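Local atomic coordinates of putative uncharacterized protein (Caulobacter crescentus, PDB entry 4KWY), a protein that probably acts as an LptE-like lipoprotein that helps assemble lipopolysaccharide in the outer membrane. Residues 13-18 against 46-51; 68-73 against 94-99. One frame throughout, in Å; residues are numbered along the deposited sequence.

How the contacts relate
Both contacts belong to one mixed beta sheet backed by the long helix 104-135. Contact 1 pairs the first two strands of the chain, 13-17 and 44-50, which run parallel, and contact 2 comes later in sequence, in the long antiparallel hairpin of strands 67-80 and 86-99. Their centres lie about 20 Å apart, but strands 44-50 and 67-80 are neighbours, so the end of segment 46-51 meets the end of 68-73. There Asn51 N lies 3.0 Å from Ser73 O, probably hydrogen-bonded, and Val50 CG1 packs on Met72 CE. No ligand marks a site at either contact; together they involve four strands of the sheet, with Leu46 and Met72 both reaching helix 104-135.

Contact 1 (13-18 against 46-51); sequences IETVAA and LYLSVN
The parallel strands of a beta-alpha-beta unit, 13-17 and 44-50 joined through helix 21-34, meet here with Thr15 beside Leu46 and Val16 beside Tyr47. Three backbone hydrogen bonds tie them: Leu46 N to Glu14 O, Val16 N to Leu46 O at 2.7 Å, and Leu48 N to Val16 O. Val16 thus uses both its N-H and its carbonyl on the same partner strand, as parallel pairing requires. The strand directions diverge by 28°, consistent with the usual sheet twist.

On the face toward the helices, Ile13 CG2 packs against Leu46 CB at 3.6 Å. The Thr15 methyl, CG2, turned anti to the backbone N (chi1 -46° measured to OG1), reaches across to Leu48 CD1 at 3.5 Å. Thr15 also touches Leu30 and Leu34 of helix 21-34, while Leu46 extends to Ile126 and Leu130 of helix 104-135. Burial leaves Thr15 OG1 without a polar partner in the model.

On the other face, the Val16 and Tyr47 side chains run alongside each other. Val16 CB sits over the phenol ring, 4.1 Å from its centroid in a CH-pi contact, and its CG1 methyl approaches Tyr47 CE2 at 3.7 Å.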
loop_
_atom_site.group_PDB
_atom_site.type_symbol
_atom_site.label_atom_id
_atom_site.label_comp_id
_atom_site.label_asym_id
_atom_site.label_seq_id
_atom_site.Cartn_x
_atom_site.Cartn_y
_atom_site.Cartn_z
ATOM N N ILE A 13 -3.087 -10.163 9.844
ATOM C CA ILE A 13 -1.945 -9.840 8.979
ATOM C C ILE A 13 -1.210 -8.583 9.496
ATOM O O ILE A 13 -1.768 -7.478 9.538
ATOM C CB ILE A 13 -2.345 -9.685 7.486
ATOM C CG1 ILE A 13 -2.992 -10.964 6.918
ATOM C CG2 ILE A 13 -1.151 -9.278 6.652
ATOM C CD1 ILE A 13 -3.690 -10.786 5.522
ATOM N N GLU A 14 0.062 -8.762 9.837
ATOM C CA GLU A 14 0.916 -7.670 10.274
ATOM C C GLU A 14 1.766 -7.213 9.106
ATOM O O GLU A 14 2.536 -7.994 8.541
ATOM C CB GLU A 14 1.782 -8.117 11.433
ATOM C CG GLU A 14 2.428 -6.979 12.184
ATOM C CD GLU A 14 3.215 -7.507 13.359
ATOM O OE1 GLU A 14 2.598 -7.820 14.405
ATOM O OE2 GLU A 14 4.445 -7.677 13.203
ATOM N N THR A 15 1.616 -5.949 8.748
ATOM C CA THR A 15 2.282 -5.332 7.604
ATOM C C THR A 15 3.626 -4.781 8.039
ATOM O O THR A 15 3.729 -4.082 9.047
ATOM C CB THR A 15 1.353 -4.306 6.964
ATOM O OG1 THR A 15 0.073 -4.922 6.850
ATOM C CG2 THR A 15 1.810 -3.874 5.574
ATOM N N VAL A 16 4.663 -5.196 7.308
ATOM C CA VAL A 16 6.083 -4.875 7.504
ATOM C C VAL A 16 6.580 -4.094 6.274
ATOM O O VAL A 16 6.410 -4.518 5.126
ATOM C CB VAL A 16 6.976 -6.144 7.752
ATOM C CG1 VAL A 16 8.372 -5.764 8.225
ATOM C CG2 VAL A 16 6.337 -7.116 8.735
ATOM N N ALA A 17 7.221 -2.979 6.531
ATOM C CA ALA A 17 7.814 -2.180 5.484
ATOM C C ALA A 17 9.160 -1.652 5.941
ATOM O O ALA A 17 9.358 -1.335 7.128
ATOM C CB ALA A 17 6.889 -1.031 5.099
ATOM N N ALA A 18 10.089 -1.569 4.995
ATOM C CA ALA A 18 11.385 -0.984 5.244
ATOM C C ALA A 18 11.251 0.550 5.222
ATOM O O ALA A 18 10.248 1.074 4.720
ATOM C CB ALA A 18 12.377 -1.458 4.193
ATOM N N LEU A 46 3.142 -9.487 6.280
ATOM C CA LEU A 46 3.074 -8.968 4.928
ATOM C C LEU A 46 4.237 -8.007 4.720
ATOM O O LEU A 46 4.247 -6.925 5.307
ATOM C CB LEU A 46 1.708 -8.300 4.627
ATOM C CG LEU A 46 1.569 -7.647 3.246
ATOM C CD1 LEU A 46 1.692 -8.662 2.142
ATOM C CD2 LEU A 46 0.261 -6.897 3.128
ATOM N N TYR A 47 5.195 -8.399 3.857
ATOM C CA TYR A 47 6.382 -7.602 3.524
ATOM C C TYR A 47 6.161 -6.774 2.297
ATOM O O TYR A 47 5.913 -7.331 1.230
ATOM C CB TYR A 47 7.584 -8.505 3.304
ATOM C CG TYR A 47 8.275 -8.815 4.585
ATOM C CD1 TYR A 47 7.912 -9.923 5.342
ATOM C CD2 TYR A 47 9.336 -8.031 5.032
ATOM C CE1 TYR A 47 8.613 -10.267 6.494
ATOM C CE2 TYR A 47 10.017 -8.342 6.200
ATOM C CZ TYR A 47 9.648 -9.458 6.934
ATOM O OH TYR A 47 10.315 -9.736 8.102
ATOM N N LEU A 48 6.302 -5.454 2.430
ATOM C CA LEU A 48 6.097 -4.551 1.312
ATOM C C LEU A 48 7.411 -4.054 0.758
ATOM O O LEU A 48 8.244 -3.603 1.532
ATOM C CB LEU A 48 5.260 -3.349 1.754
ATOM C CG LEU A 48 3.926 -3.599 2.406
ATOM C CD1 LEU A 48 3.376 -2.288 2.890
ATOM C CD2 LEU A 48 2.947 -4.241 1.433
ATOM N N SER A 49 7.596 -4.124 -0.579
ATOM C CA SER A 49 8.795 -3.580 -1.238
ATOM C C SER A 49 8.364 -2.509 -2.219
ATOM O O SER A 49 8.017 -2.786 -3.372
ATOM C CB SER A 49 9.624 -4.660 -1.921
ATOM O OG SER A 49 10.038 -5.584 -0.940
ATOM N N VAL A 50 8.314 -1.285 -1.721
ATOM C CA VAL A 50 7.944 -0.136 -2.528
ATOM C C VAL A 50 9.198 0.376 -3.221
ATOM O O VAL A 50 10.259 0.464 -2.599
ATOM C CB VAL A 50 7.239 0.996 -1.709
ATOM C CG1 VAL A 50 6.826 2.161 -2.625
ATOM C CG2 VAL A 50 6.014 0.455 -0.969
ATOM N N ASN A 51 9.049 0.765 -4.511
ATOM C CA ASN A 51 10.096 1.439 -5.274
ATOM C C ASN A 51 10.024 2.899 -4.822
ATOM O O ASN A 51 9.214 3.687 -5.325
ATOM C CB ASN A 51 9.870 1.245 -6.771
ATOM C CG ASN A 51 10.958 1.806 -7.632
ATOM O OD1 ASN A 51 11.661 2.757 -7.271
ATOM N ND2 ASN A 51 11.111 1.230 -8.806
#

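Contact 2 (68-73 against 94-99); sequences FELRMS and VSVTYD
Phe68 and Tyr98 face each other in a hydrogen-bonded pair of the antiparallel hairpin formed by strands 67-80 and 86-99. Leu70 with Val96 and Met72 with Val94 repeat that pairing, giving six backbone bonds, among them Phe68 N to Tyr98 O at 2.8 Å.

Tyr98 takes the crowded position, CG lying between its backbone N and carbonyl carbon (chi1 60°), which swings the phenol across the neighbouring strand. Its ring face receives Phe68 CB, 3.7 Å from the centroid, a close CH-pi contact. The Phe68 ring, carried outward with CG anti to its carbonyl carbon, lies nearly parallel to the phenol, the planes at 10°, but the centroids are 5.4 Å apart and the rings barely overlap. Leu70 CB meets the phenol at its edge, 4.3 Å from Tyr98 CE2. With an alanine here the phenol is gone, and Phe68 CB would probably lose the ring face it packs on, leaving a gap beside Leu70.

Farther along the same face, Leu70 and Val96 lie side by side, Leu70 CD2 3.9 Å from Val96 CG2, and Met72, a selenomethionine, runs on to Ala122 of helix 104-135.

Polar side chains occupy the opposite face. Arg71, extended from CG to NE, passes its CG 3.8 Å from Ser95 OG; its guanidinium instead forms a salt bridge with Asp93. The hairpin therefore has an apolar and aromatic face, whose Leu70, Met72, Val94 and Tyr98 meet helix 104-135, and a polar one behind it, where Arg71 with Asp93 and Asp99 with Arg67 bridge the two strands, each to a residue just beyond the paired segments, so charge pairing probably adds to the backbone ladder at both ends of the contact.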
loop_
_atom_site.group_PDB
_atom_site.type_symbol
_atom_site.label_atom_id
_atom_site.label_comp_id
_atom_site.label_asym_id
_atom_site.label_seq_id
_atom_site.Cartn_x
_atom_site.Cartn_y
_atom_site.Cartn_z
ATOM N N PHE A 68 1.177 16.532 -12.536
ATOM C CA PHE A 68 2.208 15.523 -12.360
ATOM C C PHE A 68 1.628 14.144 -12.265
ATOM O O PHE A 68 0.498 14.004 -11.808
ATOM C CB PHE A 68 2.996 15.826 -11.080
ATOM C CG PHE A 68 3.967 16.968 -11.205
ATOM C CD1 PHE A 68 3.537 18.290 -11.098
ATOM C CD2 PHE A 68 5.314 16.729 -11.439
ATOM C CE1 PHE A 68 4.436 19.348 -11.251
ATOM C CE2 PHE A 68 6.207 17.786 -11.616
ATOM C CZ PHE A 68 5.767 19.084 -11.498
ATOM N N GLU A 69 2.398 13.118 -12.700
ATOM C CA GLU A 69 2.006 11.716 -12.565
ATOM C C GLU A 69 2.960 11.044 -11.609
ATOM O O GLU A 69 4.170 11.182 -11.718
ATOM C CB GLU A 69 1.917 10.947 -13.882
ATOM C CG GLU A 69 1.246 9.587 -13.684
ATOM C CD GLU A 69 1.025 8.729 -14.916
ATOM O OE1 GLU A 69 2.014 8.145 -15.416
ATOM O OE2 GLU A 69 -0.146 8.580 -15.335
ATOM N N LEU A 70 2.398 10.343 -10.645
ATOM C CA LEU A 70 3.136 9.660 -9.619
ATOM C C LEU A 70 2.798 8.177 -9.679
ATOM O O LEU A 70 1.636 7.801 -9.832
ATOM C CB LEU A 70 2.712 10.297 -8.318
ATOM C CG LEU A 70 3.412 9.873 -7.068
ATOM C CD1 LEU A 70 4.643 10.721 -6.828
ATOM C CD2 LEU A 70 2.484 10.084 -5.947
ATOM N N ARG A 71 3.829 7.340 -9.617
ATOM C CA ARG A 71 3.667 5.903 -9.730
ATOM C C ARG A 71 4.128 5.169 -8.488
ATOM O O ARG A 71 5.217 5.409 -7.973
ATOM C CB ARG A 71 4.415 5.383 -10.952
ATOM C CG ARG A 71 4.020 3.972 -11.311
ATOM C CD ARG A 71 4.441 3.653 -12.708
ATOM N NE ARG A 71 4.536 2.210 -12.904
ATOM C CZ ARG A 71 5.563 1.597 -13.478
ATOM N NH1 ARG A 71 6.606 2.298 -13.908
ATOM N NH2 ARG A 71 5.557 0.279 -13.626
HETATM N N MSE A 72 3.258 4.302 -7.985
HETATM C CA MSE A 72 3.598 3.476 -6.847
HETATM C C MSE A 72 3.672 2.031 -7.331
HETATM O O MSE A 72 2.654 1.443 -7.710
HETATM C CB MSE A 72 2.632 3.633 -5.673
HETATM C CG MSE A 72 3.068 2.757 -4.489
HETATM SE SE MSE A 72 1.958 2.945 -2.979
HETATM C CE MSE A 72 3.294 3.481 -1.794
ATOM N N SER A 73 4.892 1.471 -7.290
ATOM C CA SER A 73 5.193 0.095 -7.669
ATOM C C SER A 73 5.556 -0.669 -6.424
ATOM O O SER A 73 6.448 -0.247 -5.676
ATOM C CB SER A 73 6.331 0.067 -8.673
ATOM O OG SER A 73 5.972 0.833 -9.804
ATOM N N VAL A 94 0.216 1.240 -9.082
ATOM C CA VAL A 94 -0.830 2.260 -9.039
ATOM C C VAL A 94 -0.274 3.598 -9.572
ATOM O O VAL A 94 0.854 3.974 -9.233
ATOM C CB VAL A 94 -1.378 2.398 -7.590
ATOM C CG1 VAL A 94 -2.322 3.595 -7.472
ATOM C CG2 VAL A 94 -2.094 1.125 -7.157
ATOM N N SER A 95 -1.086 4.325 -10.347
ATOM C CA SER A 95 -0.730 5.659 -10.856
ATOM C C SER A 95 -1.770 6.674 -10.478
ATOM O O SER A 95 -2.951 6.385 -10.546
ATOM C CB SER A 95 -0.573 5.651 -12.371
ATOM O OG SER A 95 0.718 5.154 -12.661
ATOM N N VAL A 96 -1.321 7.858 -10.051
ATOM C CA VAL A 96 -2.165 8.998 -9.722
ATOM C C VAL A 96 -1.580 10.247 -10.390
ATOM O O VAL A 96 -0.391 10.285 -10.750
ATOM C CB VAL A 96 -2.362 9.223 -8.194
ATOM C CG1 VAL A 96 -3.023 8.037 -7.535
ATOM C CG2 VAL A 96 -1.059 9.582 -7.490
ATOM N N THR A 97 -2.429 11.260 -10.559
ATOM C CA THR A 97 -2.043 12.574 -11.016
ATOM C C THR A 97 -2.388 13.559 -9.898
ATOM O O THR A 97 -3.248 13.278 -9.053
ATOM C CB THR A 97 -2.667 12.969 -12.358
ATOM O OG1 THR A 97 -4.074 13.068 -12.224
ATOM C CG2 THR A 97 -2.252 12.057 -13.521
ATOM N N TYR A 98 -1.666 14.678 -9.854
ATOM C CA TYR A 98 -1.943 15.780 -8.940
ATOM C C TYR A 98 -1.665 17.027 -9.675
ATOM O O TYR A 98 -0.788 17.065 -10.552
ATOM C CB TYR A 98 -1.206 15.715 -7.586
ATOM C CG TYR A 98 0.303 15.717 -7.649
ATOM C CD1 TYR A 98 1.022 16.911 -7.614
ATOM C CD2 TYR A 98 1.021 14.519 -7.669
ATOM C CE1 TYR A 98 2.418 16.915 -7.621
ATOM C CE2 TYR A 98 2.418 14.513 -7.698
ATOM C CZ TYR A 98 3.112 15.711 -7.654
ATOM O OH TYR A 98 4.479 15.722 -7.708
ATOM N N ASP A 99 -2.483 18.027 -9.391
ATOM C CA ASP A 99 -2.335 19.303 -10.040
ATOM C C ASP A 99 -1.657 20.246 -9.059
ATOM O O ASP A 99 -2.292 20.742 -8.131
ATOM C CB ASP A 99 -3.696 19.817 -10.553
ATOM C CG ASP A 99 -4.079 19.294 -11.934
ATOM O OD1 ASP A 99 -3.934 18.090 -12.170
ATOM O OD2 ASP A 99 -4.559 20.091 -12.756
#